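Local coordinates for protein OLD nuclease (Thermus scotoductus, PDB 6P74) that degrades linear and supercoiled double-stranded DNA from 5' to 3' as a metal-dependent exonuclease and also hydrolyses ATP when stimulated by DNA, at residues A[22-27]-A[322-327]; A[85-90]-A[113-118]; A[274-279]-A[306-311]. One frame throughout, in Å; residues are numbered along the deposited sequence.

How the contacts relate
From the N terminus, the chain lays down strand 23-27, and contact 1 is not completed until strand 323-328 pairs beside it, closing a very long loop. Within that loop lie the other two contacts, in series. Contact 2 closes first, when the loop after strand 100-109 folds back onto the start of strand 85-97 in the antiparallel sheet. The chain then passes through the dimerization region before contact 3 pairs strands 272-276 and 304-308. Contacts 1 and 3 touch: Thr-24 and Ile-26 hydrogen-bond to Tyr-307, making one continuous parallel array in the ATPase core. Contact 2 stands apart, its centre about 29 Å from that of contact 1.

Contact 1: residues A[22-27]-A[322-327]; sequences PLTAIV and ALRLVR
A chi1 of -49° puts OG1 of Thr-24 beside its backbone N and leaves the methyl CG2 anti to that N, while Arg-324 bends at its second torsion (chi2 -71°); together these bring the methyl against the arginine chain. CG2 of Thr-24 lies 3.7 Å from CG of Arg-324 and over one face of the guanidinium, near its rim. Threonine suits the place because its other branch, OG1, bonds the carbonyl of Gly-21. The buried guanidinium is fixed by main-chain oxygens: NH1 of Arg-324 reaches O of Leu-323 at 2.9 Å and also Glu-321, while NE reaches Pro-19. The backbones pair as parallel strands in the central sheet of the P-loop ATPase fold, where strand 23-27 leads into the probable ATP-binding loop. Here Ala-25 N bonds Ala-322 O, and Ala-25 O receives Arg-324 N; two residues on, Val-27 N meets Arg-324 O at 2.8 Å and Val-27 O receives Val-326 N at 2.7 Å. On the arginine face, branched Ile-26 and Val-326 touch through their CG2 atoms at 3.8 Å, beneath helix 34-45. On the opposite face, CG2 of Val-27 meets CD1 of Leu-325 at 3.6 Å, where Leu-325 also touches Ile-424 of the Toprim region.

Contact 2: residues A[85-90]-A[113-118]; sequences FNITAF and NVPRYP
A T-shaped aromatic pair, Phe-85 on Tyr-117, fastens the loop that follows a beta hairpin to the hairpin's own first strand. The hairpin, strands 85-97 and 100-109, belongs to the antiparallel sheet of the ATPase domain, and a classic beta bulge at Thr-88 and Ala-89, both opposite Leu-108, interrupts it just past the touching residues Phe-85 and Ile-87. No hydrogen bond joins the two segments; they meet mainly through rings and apolar side chains. Pro-115 sits between Phe-85 and Ile-87, which share one side of the strand as alternate residues do. Its CB is 3.3 Å from CD1 of Phe-85, approaching the ring obliquely. Ile-87 folds its chain (chi2 -44°) to bring CD1 within 3.7 Å of CG of Pro-115. Proline suits this extended loop, since its ring offers a compact apolar surface and its nitrogen needs no acceptor. Leu-123 touches Phe-85, Ile-87 and Tyr-117, and Met-129 of helix 127-132 touches Ile-87. Tyr-117 is exposed and also meets a crystal neighbour, which may influence its pose. The Phe-85 edge points at one face of Tyr-117, with centroids 5.2 Å apart and planes at 85°; CE2 of Phe-85 lies 3.7 Å from CZ of Tyr-117.

Contact 3: residues A[274-279]-A[306-311]; sequences IIEEPE and IYSTHS
Backbone bonds first join Ile-275 to Ile-306: N of Ile-275 reaches O of Ile-306 at 2.8 Å, while the return bond from Ser-308 N to Ile-275 O is weak. Glu-277 N then bonds Ser-308 O, extending the link past the strand. These parallel neighbours are the two strands of a beta-alpha-beta unit whose crossover is helix 284-299. The end of strand 272-276 with Glu-276 and Glu-277 is consistent with the Walker B motif of ABC ATPases, and His-310 probably with their H-loop.

Apolar contacts line both faces. Ile-274 and Ile-306 lie side by side, pointing the same way, their branched chains suited to a buried sheet. On the other face, CG of Pro-278 stands over the Tyr-307 ring, 4.2 Å from its centroid, in a CH-pi contact; Tyr-307 places its ring there by setting CG between the backbone N and the carbonyl carbon (chi1 58°), and its hydroxyl bonds the carbonyl O of Phe-314.

The polar contacts come from carboxylates. OE2 of Glu-277 accepts a long bond of 3.3 Å from OG of Ser-308. Glu-279 uses both oxygens: OG1 of Thr-309 meets OE1 at 2.9 Å from above the carboxylate plane, and N of His-310 meets OE2 at 2.8 Å on its syn side but 29° out of that plane. Thr-309 OG1 also accepts from N of Ser-311, making an ST turn. Glu-276 instead bonds the backbone N of His-140, salt-bridges Arg-39 and packs on Thr-35 of the probable ATP site.

With both its carboxylate oxygens engaged, Glu-279 is held against rotation and ties the turn after strand 272-276 to the one after strand 304-308.

Contact 1: residues A[22-27]-A[322-327]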
loop_
_atom_site.group_PDB
_atom_site.type_symbol
_atom_site.label_atom_id
_atom_site.label_comp_id
_atom_site.label_asym_id
_atom_site.label_seq_id
_atom_site.Cartn_x
_atom_site.Cartn_y
_atom_site.Cartn_z
ATOM N N PRO A 22 -26.568 -6.757 -2.146
ATOM C CA PRO A 22 -26.165 -7.340 -3.440
ATOM C C PRO A 22 -25.373 -6.361 -4.279
ATOM O O PRO A 22 -24.452 -6.749 -5.011
ATOM C CB PRO A 22 -27.506 -7.703 -4.103
ATOM C CG PRO A 22 -28.539 -7.627 -3.012
ATOM C CD PRO A 22 -28.029 -6.603 -2.026
ATOM N N LEU A 23 -25.725 -5.086 -4.185
ATOM C CA LEU A 23 -24.909 -3.999 -4.689
ATOM C C LEU A 23 -24.640 -3.091 -3.503
ATOM O O LEU A 23 -25.584 -2.644 -2.841
ATOM C CB LEU A 23 -25.632 -3.241 -5.799
ATOM C CG LEU A 23 -24.792 -2.410 -6.746
ATOM C CD1 LEU A 23 -23.897 -3.332 -7.533
ATOM C CD2 LEU A 23 -25.710 -1.652 -7.671
ATOM N N THR A 24 -23.361 -2.846 -3.214
ATOM C CA THR A 24 -22.960 -1.948 -2.137
ATOM C C THR A 24 -22.049 -0.892 -2.751
ATOM O O THR A 24 -20.960 -1.216 -3.235
ATOM C CB THR A 24 -22.271 -2.703 -1.001
ATOM O OG1 THR A 24 -23.052 -3.853 -0.627
ATOM C CG2 THR A 24 -22.123 -1.805 0.196
ATOM N N ALA A 25 -22.507 0.369 -2.754
ATOM C CA ALA A 25 -21.795 1.481 -3.374
ATOM C C ALA A 25 -21.281 2.360 -2.248
ATOM O O ALA A 25 -22.074 2.975 -1.522
ATOM C CB ALA A 25 -22.695 2.282 -4.316
ATOM N N ILE A 26 -19.964 2.428 -2.109
ATOM C CA ILE A 26 -19.319 3.080 -0.979
ATOM C C ILE A 26 -18.717 4.390 -1.465
ATOM O O ILE A 26 -17.850 4.387 -2.346
ATOM C CB ILE A 26 -18.248 2.177 -0.362
ATOM C CG1 ILE A 26 -18.849 0.789 -0.065
ATOM C CG2 ILE A 26 -17.636 2.858 0.827
ATOM C CD1 ILE A 26 -17.939 -0.127 0.741
ATOM N N VAL A 27 -19.176 5.510 -0.899
ATOM C CA VAL A 27 -18.736 6.839 -1.310
ATOM C C VAL A 27 -18.278 7.627 -0.088
ATOM O O VAL A 27 -18.609 7.301 1.055
ATOM C CB VAL A 27 -19.840 7.617 -2.044
ATOM C CG1 VAL A 27 -20.553 6.719 -3.023
ATOM C CG2 VAL A 27 -20.811 8.192 -1.035
ATOM N N ALA A 322 -28.267 0.783 -1.769
ATOM C CA ALA A 322 -26.867 0.433 -2.011
ATOM C C ALA A 322 -25.886 1.371 -1.314
ATOM O O ALA A 322 -24.735 0.983 -1.080
ATOM C CB ALA A 322 -26.575 0.435 -3.505
ATOM N N LEU A 323 -26.333 2.566 -0.933
ATOM C CA LEU A 323 -25.434 3.647 -0.570
ATOM C C LEU A 323 -24.853 3.476 0.819
ATOM O O LEU A 323 -25.577 3.193 1.785
ATOM C CB LEU A 323 -26.169 4.979 -0.666
ATOM C CG LEU A 323 -26.485 5.380 -2.111
ATOM C CD1 LEU A 323 -27.313 6.657 -2.174
ATOM C CD2 LEU A 323 -25.196 5.494 -2.939
ATOM N N ARG A 324 -23.536 3.648 0.904
ATOM C CA ARG A 324 -22.804 3.773 2.155
ATOM C C ARG A 324 -21.902 4.982 2.015
ATOM O O ARG A 324 -21.063 5.021 1.105
ATOM C CB ARG A 324 -21.945 2.529 2.458
ATOM C CG ARG A 324 -22.622 1.187 2.278
ATOM C CD ARG A 324 -23.656 0.949 3.356
ATOM N NE ARG A 324 -24.219 -0.380 3.196
ATOM C CZ ARG A 324 -25.308 -0.648 2.490
ATOM N NH1 ARG A 324 -25.978 0.340 1.892
ATOM N NH2 ARG A 324 -25.720 -1.900 2.388
ATOM N N LEU A 325 -22.040 5.950 2.917
ATOM C CA LEU A 325 -21.232 7.170 2.868
ATOM C C LEU A 325 -20.269 7.187 4.050
ATOM O O LEU A 325 -20.691 7.052 5.205
ATOM C CB LEU A 325 -22.133 8.412 2.839
ATOM C CG LEU A 325 -21.547 9.820 2.978
ATOM C CD1 LEU A 325 -20.471 10.097 1.968
ATOM C CD2 LEU A 325 -22.667 10.834 2.812
ATOM N N VAL A 326 -18.977 7.328 3.758
ATOM C CA VAL A 326 -17.900 7.143 4.732
ATOM C C VAL A 326 -17.142 8.457 4.869
ATOM O O VAL A 326 -16.723 9.041 3.864
ATOM C CB VAL A 326 -16.940 6.008 4.316
ATOM C CG1 VAL A 326 -15.786 5.845 5.335
ATOM C CG2 VAL A 326 -17.678 4.698 4.169
ATOM N N ARG A 327 -16.959 8.921 6.106
ATOM C CA ARG A 327 -16.207 10.154 6.309
ATOM C C ARG A 327 -15.784 10.273 7.766
ATOM O O ARG A 327 -16.284 9.553 8.639
ATOM C CB ARG A 327 -17.018 11.375 5.866
ATOM C CG ARG A 327 -18.039 11.818 6.834
ATOM C CD ARG A 327 -19.043 12.679 6.134
ATOM N NE ARG A 327 -20.365 12.198 6.484
ATOM C CZ ARG A 327 -21.501 12.639 5.971
ATOM N NH1 ARG A 327 -21.512 13.604 5.053
ATOM N NH2 ARG A 327 -22.627 12.089 6.393
#

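Contact 2: residues A[85-90]-A[113-118]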
loop_
_atom_site.group_PDB
_atom_site.type_symbol
_atom_site.label_atom_id
_atom_site.label_comp_id
_atom_site.label_asym_id
_atom_site.label_seq_id
_atom_site.Cartn_x
_atom_site.Cartn_y
_atom_site.Cartn_z
ATOM N N PHE A 85 -22.008 -28.067 12.573
ATOM C CA PHE A 85 -21.912 -26.633 12.807
ATOM C C PHE A 85 -22.384 -25.861 11.584
ATOM O O PHE A 85 -22.134 -26.268 10.447
ATOM C CB PHE A 85 -20.481 -26.226 13.153
ATOM C CG PHE A 85 -19.939 -26.924 14.359
ATOM C CD1 PHE A 85 -20.445 -26.648 15.618
ATOM C CD2 PHE A 85 -18.938 -27.872 14.237
ATOM C CE1 PHE A 85 -19.954 -27.301 16.738
ATOM C CE2 PHE A 85 -18.446 -28.532 15.350
ATOM C CZ PHE A 85 -18.954 -28.245 16.603
ATOM N N ASN A 86 -23.072 -24.750 11.828
ATOM C CA ASN A 86 -23.458 -23.805 10.783
ATOM C C ASN A 86 -22.776 -22.476 11.076
ATOM O O ASN A 86 -23.170 -21.760 12.004
ATOM C CB ASN A 86 -24.976 -23.640 10.711
ATOM C CG ASN A 86 -25.679 -24.918 10.305
ATOM O OD1 ASN A 86 -25.603 -25.337 9.154
ATOM N ND2 ASN A 86 -26.366 -25.547 11.252
ATOM N N ILE A 87 -21.765 -22.154 10.293
ATOM C CA ILE A 87 -20.995 -20.932 10.472
ATOM C C ILE A 87 -21.576 -19.838 9.597
ATOM O O ILE A 87 -21.863 -20.059 8.414
ATOM C CB ILE A 87 -19.518 -21.171 10.127
ATOM C CG1 ILE A 87 -18.948 -22.289 11.005
ATOM C CG2 ILE A 87 -18.742 -19.852 10.221
ATOM C CD1 ILE A 87 -19.345 -22.177 12.467
ATOM N N THR A 88 -21.726 -18.643 10.167
ATOM C CA THR A 88 -22.296 -17.504 9.454
ATOM C C THR A 88 -21.373 -16.288 9.441
ATOM O O THR A 88 -21.794 -15.212 8.995
ATOM C CB THR A 88 -23.659 -17.125 10.055
ATOM O OG1 THR A 88 -23.469 -16.450 11.304
ATOM C CG2 THR A 88 -24.506 -18.378 10.296
ATOM N N ALA A 89 -20.133 -16.421 9.907
ATOM C CA ALA A 89 -19.233 -15.275 9.937
ATOM C C ALA A 89 -17.840 -15.741 10.321
ATOM O O ALA A 89 -17.668 -16.790 10.939
ATOM C CB ALA A 89 -19.713 -14.197 10.914
ATOM N N PHE A 90 -16.851 -14.940 9.936
ATOM C CA PHE A 90 -15.463 -15.117 10.323
ATOM C C PHE A 90 -15.009 -13.878 11.075
ATOM O O PHE A 90 -15.413 -12.763 10.731
ATOM C CB PHE A 90 -14.576 -15.321 9.105
ATOM C CG PHE A 90 -14.987 -16.456 8.236
ATOM C CD1 PHE A 90 -15.527 -17.614 8.789
ATOM C CD2 PHE A 90 -14.795 -16.394 6.869
ATOM C CE1 PHE A 90 -15.888 -18.683 7.988
ATOM C CE2 PHE A 90 -15.149 -17.464 6.051
ATOM C CZ PHE A 90 -15.702 -18.601 6.606
ATOM N N ASN A 113 -21.069 -16.790 18.583
ATOM C CA ASN A 113 -20.138 -17.578 19.381
ATOM C C ASN A 113 -19.272 -18.469 18.501
ATOM O O ASN A 113 -19.673 -18.881 17.408
ATOM C CB ASN A 113 -20.877 -18.454 20.388
ATOM C CG ASN A 113 -21.914 -17.690 21.149
ATOM O OD1 ASN A 113 -23.114 -17.940 21.004
ATOM N ND2 ASN A 113 -21.468 -16.728 21.957
ATOM N N VAL A 114 -18.080 -18.774 18.998
ATOM C CA VAL A 114 -17.216 -19.755 18.351
ATOM C C VAL A 114 -17.642 -21.147 18.808
ATOM O O VAL A 114 -17.549 -21.456 20.008
ATOM C CB VAL A 114 -15.741 -19.493 18.680
ATOM C CG1 VAL A 114 -14.861 -20.558 18.034
ATOM C CG2 VAL A 114 -15.341 -18.072 18.235
ATOM N N PRO A 115 -18.107 -22.012 17.903
ATOM C CA PRO A 115 -18.492 -23.368 18.312
ATOM C C PRO A 115 -17.291 -24.130 18.846
ATOM O O PRO A 115 -16.172 -23.969 18.359
ATOM C CB PRO A 115 -19.019 -24.003 17.017
ATOM C CG PRO A 115 -19.191 -22.901 16.054
ATOM C CD PRO A 115 -18.226 -21.819 16.448
ATOM N N ARG A 116 -17.518 -24.965 19.858
ATOM C CA ARG A 116 -16.469 -25.873 20.288
ATOM C C ARG A 116 -16.970 -27.308 20.218
ATOM O O ARG A 116 -18.174 -27.575 20.205
ATOM C CB ARG A 116 -15.944 -25.530 21.699
ATOM C CG ARG A 116 -16.904 -25.709 22.868
ATOM C CD ARG A 116 -16.484 -24.804 24.027
ATOM N NE ARG A 116 -16.444 -23.414 23.578
ATOM C CZ ARG A 116 -15.336 -22.754 23.248
ATOM N NH1 ARG A 116 -14.154 -23.351 23.345
ATOM N NH2 ARG A 116 -15.414 -21.494 22.829
ATOM N N TYR A 117 -16.020 -28.227 20.121
ATOM C CA TYR A 117 -16.316 -29.644 20.092
ATOM C C TYR A 117 -16.626 -30.131 21.492
ATOM O O TYR A 117 -16.369 -29.436 22.479
ATOM C CB TYR A 117 -15.138 -30.413 19.500
ATOM C CG TYR A 117 -15.125 -30.358 17.991
ATOM C CD1 TYR A 117 -15.884 -31.254 17.246
ATOM C CD2 TYR A 117 -14.381 -29.391 17.311
ATOM C CE1 TYR A 117 -15.896 -31.208 15.867
ATOM C CE2 TYR A 117 -14.385 -29.335 15.929
ATOM C CZ TYR A 117 -15.148 -30.244 15.210
ATOM O OH TYR A 117 -15.167 -30.203 13.828
ATOM N N PRO A 118 -17.187 -31.332 21.609
ATOM C CA PRO A 118 -17.329 -31.937 22.938
ATOM C C PRO A 118 -16.005 -32.005 23.674
ATOM O O PRO A 118 -15.976 -31.949 24.910
ATOM C CB PRO A 118 -17.887 -33.331 22.623
ATOM C CG PRO A 118 -17.462 -33.596 21.207
ATOM C CD PRO A 118 -17.545 -32.267 20.529
#

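Contact 3: residues A[274-279]-A[306-311]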
loop_
_atom_site.group_PDB
_atom_site.type_symbol
_atom_site.label_atom_id
_atom_site.label_comp_id
_atom_site.label_asym_id
_atom_site.label_seq_id
_atom_site.Cartn_x
_atom_site.Cartn_y
_atom_site.Cartn_z
ATOM N N ILE A 274 -15.337 -7.368 -5.354
ATOM C CA ILE A 274 -15.050 -6.069 -4.781
ATOM C C ILE A 274 -14.276 -5.282 -5.822
ATOM O O ILE A 274 -13.317 -5.804 -6.405
ATOM C CB ILE A 274 -14.259 -6.214 -3.475
ATOM C CG1 ILE A 274 -15.154 -6.866 -2.414
ATOM C CG2 ILE A 274 -13.711 -4.873 -3.039
ATOM C CD1 ILE A 274 -14.476 -7.062 -1.082
ATOM N N ILE A 275 -14.705 -4.052 -6.091
ATOM C CA ILE A 275 -14.035 -3.235 -7.097
ATOM C C ILE A 275 -13.670 -1.899 -6.493
ATOM O O ILE A 275 -14.514 -1.211 -5.903
ATOM C CB ILE A 275 -14.879 -3.058 -8.367
ATOM C CG1 ILE A 275 -15.277 -4.423 -8.902
ATOM C CG2 ILE A 275 -14.059 -2.340 -9.442
ATOM C CD1 ILE A 275 -16.199 -4.379 -10.076
ATOM N N GLU A 276 -12.397 -1.567 -6.590
ATOM C CA GLU A 276 -11.885 -0.251 -6.252
ATOM C C GLU A 276 -12.086 0.646 -7.473
ATOM O O GLU A 276 -11.400 0.470 -8.484
ATOM C CB GLU A 276 -10.415 -0.394 -5.886
ATOM C CG GLU A 276 -9.835 0.649 -5.016
ATOM C CD GLU A 276 -8.354 0.395 -4.793
ATOM O OE1 GLU A 276 -7.921 0.410 -3.621
ATOM O OE2 GLU A 276 -7.633 0.159 -5.799
ATOM N N GLU A 277 -13.075 1.570 -7.410
ATOM C CA GLU A 277 -13.331 2.565 -8.455
ATOM C C GLU A 277 -13.716 2.061 -9.841
ATOM O O GLU A 277 -13.074 2.412 -10.837
ATOM C CB GLU A 277 -12.140 3.502 -8.607
ATOM C CG GLU A 277 -12.308 4.744 -7.824
ATOM C CD GLU A 277 -11.461 4.749 -6.598
ATOM O OE1 GLU A 277 -10.222 4.800 -6.770
ATOM O OE2 GLU A 277 -12.035 4.703 -5.480
ATOM N N PRO A 278 -14.772 1.260 -9.953
ATOM C CA PRO A 278 -15.131 0.710 -11.263
ATOM C C PRO A 278 -15.095 1.660 -12.435
ATOM O O PRO A 278 -15.039 1.203 -13.584
ATOM C CB PRO A 278 -16.537 0.153 -11.046
ATOM C CG PRO A 278 -17.090 0.942 -9.865
ATOM C CD PRO A 278 -15.937 1.310 -9.021
ATOM N N GLU A 279 -15.108 2.963 -12.174
ATOM C CA GLU A 279 -15.162 3.922 -13.258
ATOM C C GLU A 279 -13.826 4.105 -13.936
ATOM O O GLU A 279 -13.799 4.611 -15.061
ATOM C CB GLU A 279 -15.645 5.290 -12.765
ATOM C CG GLU A 279 -14.686 5.971 -11.765
ATOM C CD GLU A 279 -14.999 5.610 -10.293
ATOM O OE1 GLU A 279 -15.632 4.545 -10.065
ATOM O OE2 GLU A 279 -14.634 6.400 -9.379
ATOM N N ILE A 306 -19.393 -5.137 -4.542
ATOM C CA ILE A 306 -19.083 -4.166 -3.510
ATOM C C ILE A 306 -17.985 -3.278 -4.065
ATOM O O ILE A 306 -16.950 -3.784 -4.506
ATOM C CB ILE A 306 -18.628 -4.847 -2.212
ATOM C CG1 ILE A 306 -19.734 -5.744 -1.655
ATOM C CG2 ILE A 306 -18.145 -3.816 -1.183
ATOM C CD1 ILE A 306 -19.260 -6.583 -0.472
ATOM N N TYR A 307 -18.197 -1.961 -4.043
ATOM C CA TYR A 307 -17.181 -1.100 -4.628
ATOM C C TYR A 307 -17.138 0.267 -3.960
ATOM O O TYR A 307 -18.136 0.757 -3.422
ATOM C CB TYR A 307 -17.401 -0.947 -6.129
ATOM C CG TYR A 307 -18.746 -0.399 -6.518
ATOM C CD1 TYR A 307 -18.983 0.967 -6.520
ATOM C CD2 TYR A 307 -19.769 -1.239 -6.907
ATOM C CE1 TYR A 307 -20.199 1.477 -6.883
ATOM C CE2 TYR A 307 -20.983 -0.744 -7.284
ATOM C CZ TYR A 307 -21.194 0.621 -7.274
ATOM O OH TYR A 307 -22.416 1.132 -7.649
ATOM N N SER A 308 -15.943 0.851 -3.966
ATOM C CA SER A 308 -15.753 2.277 -3.765
ATOM C C SER A 308 -15.869 2.978 -5.119
ATOM O O SER A 308 -15.581 2.393 -6.166
ATOM C CB SER A 308 -14.399 2.563 -3.109
ATOM O OG SER A 308 -13.309 2.116 -3.908
ATOM N N THR A 309 -16.342 4.225 -5.096
ATOM C CA THR A 309 -16.505 4.989 -6.326
ATOM C C THR A 309 -16.422 6.481 -6.045
ATOM O O THR A 309 -16.748 6.951 -4.948
ATOM C CB THR A 309 -17.840 4.688 -7.020
ATOM O OG1 THR A 309 -17.813 5.213 -8.345
ATOM C CG2 THR A 309 -18.988 5.338 -6.274
ATOM N N HIS A 310 -15.979 7.218 -7.063
ATOM C CA HIS A 310 -16.029 8.674 -7.093
ATOM C C HIS A 310 -16.980 9.186 -8.154
ATOM O O HIS A 310 -17.067 10.403 -8.360
ATOM C CB HIS A 310 -14.640 9.254 -7.360
ATOM C CG HIS A 310 -13.747 9.254 -6.166
ATOM N ND1 HIS A 310 -13.792 10.245 -5.208
ATOM C CD2 HIS A 310 -12.779 8.391 -5.774
ATOM C CE1 HIS A 310 -12.895 9.990 -4.273
ATOM N NE2 HIS A 310 -12.265 8.872 -4.593
ATOM N N SER A 311 -17.663 8.298 -8.846
ATOM C CA SER A 311 -18.432 8.637 -10.028
ATOM C C SER A 311 -19.902 8.713 -9.689
ATOM O O SER A 311 -20.438 7.773 -9.093
ATOM C CB SER A 311 -18.220 7.598 -11.121
ATOM O OG SER A 311 -19.120 7.813 -12.202
#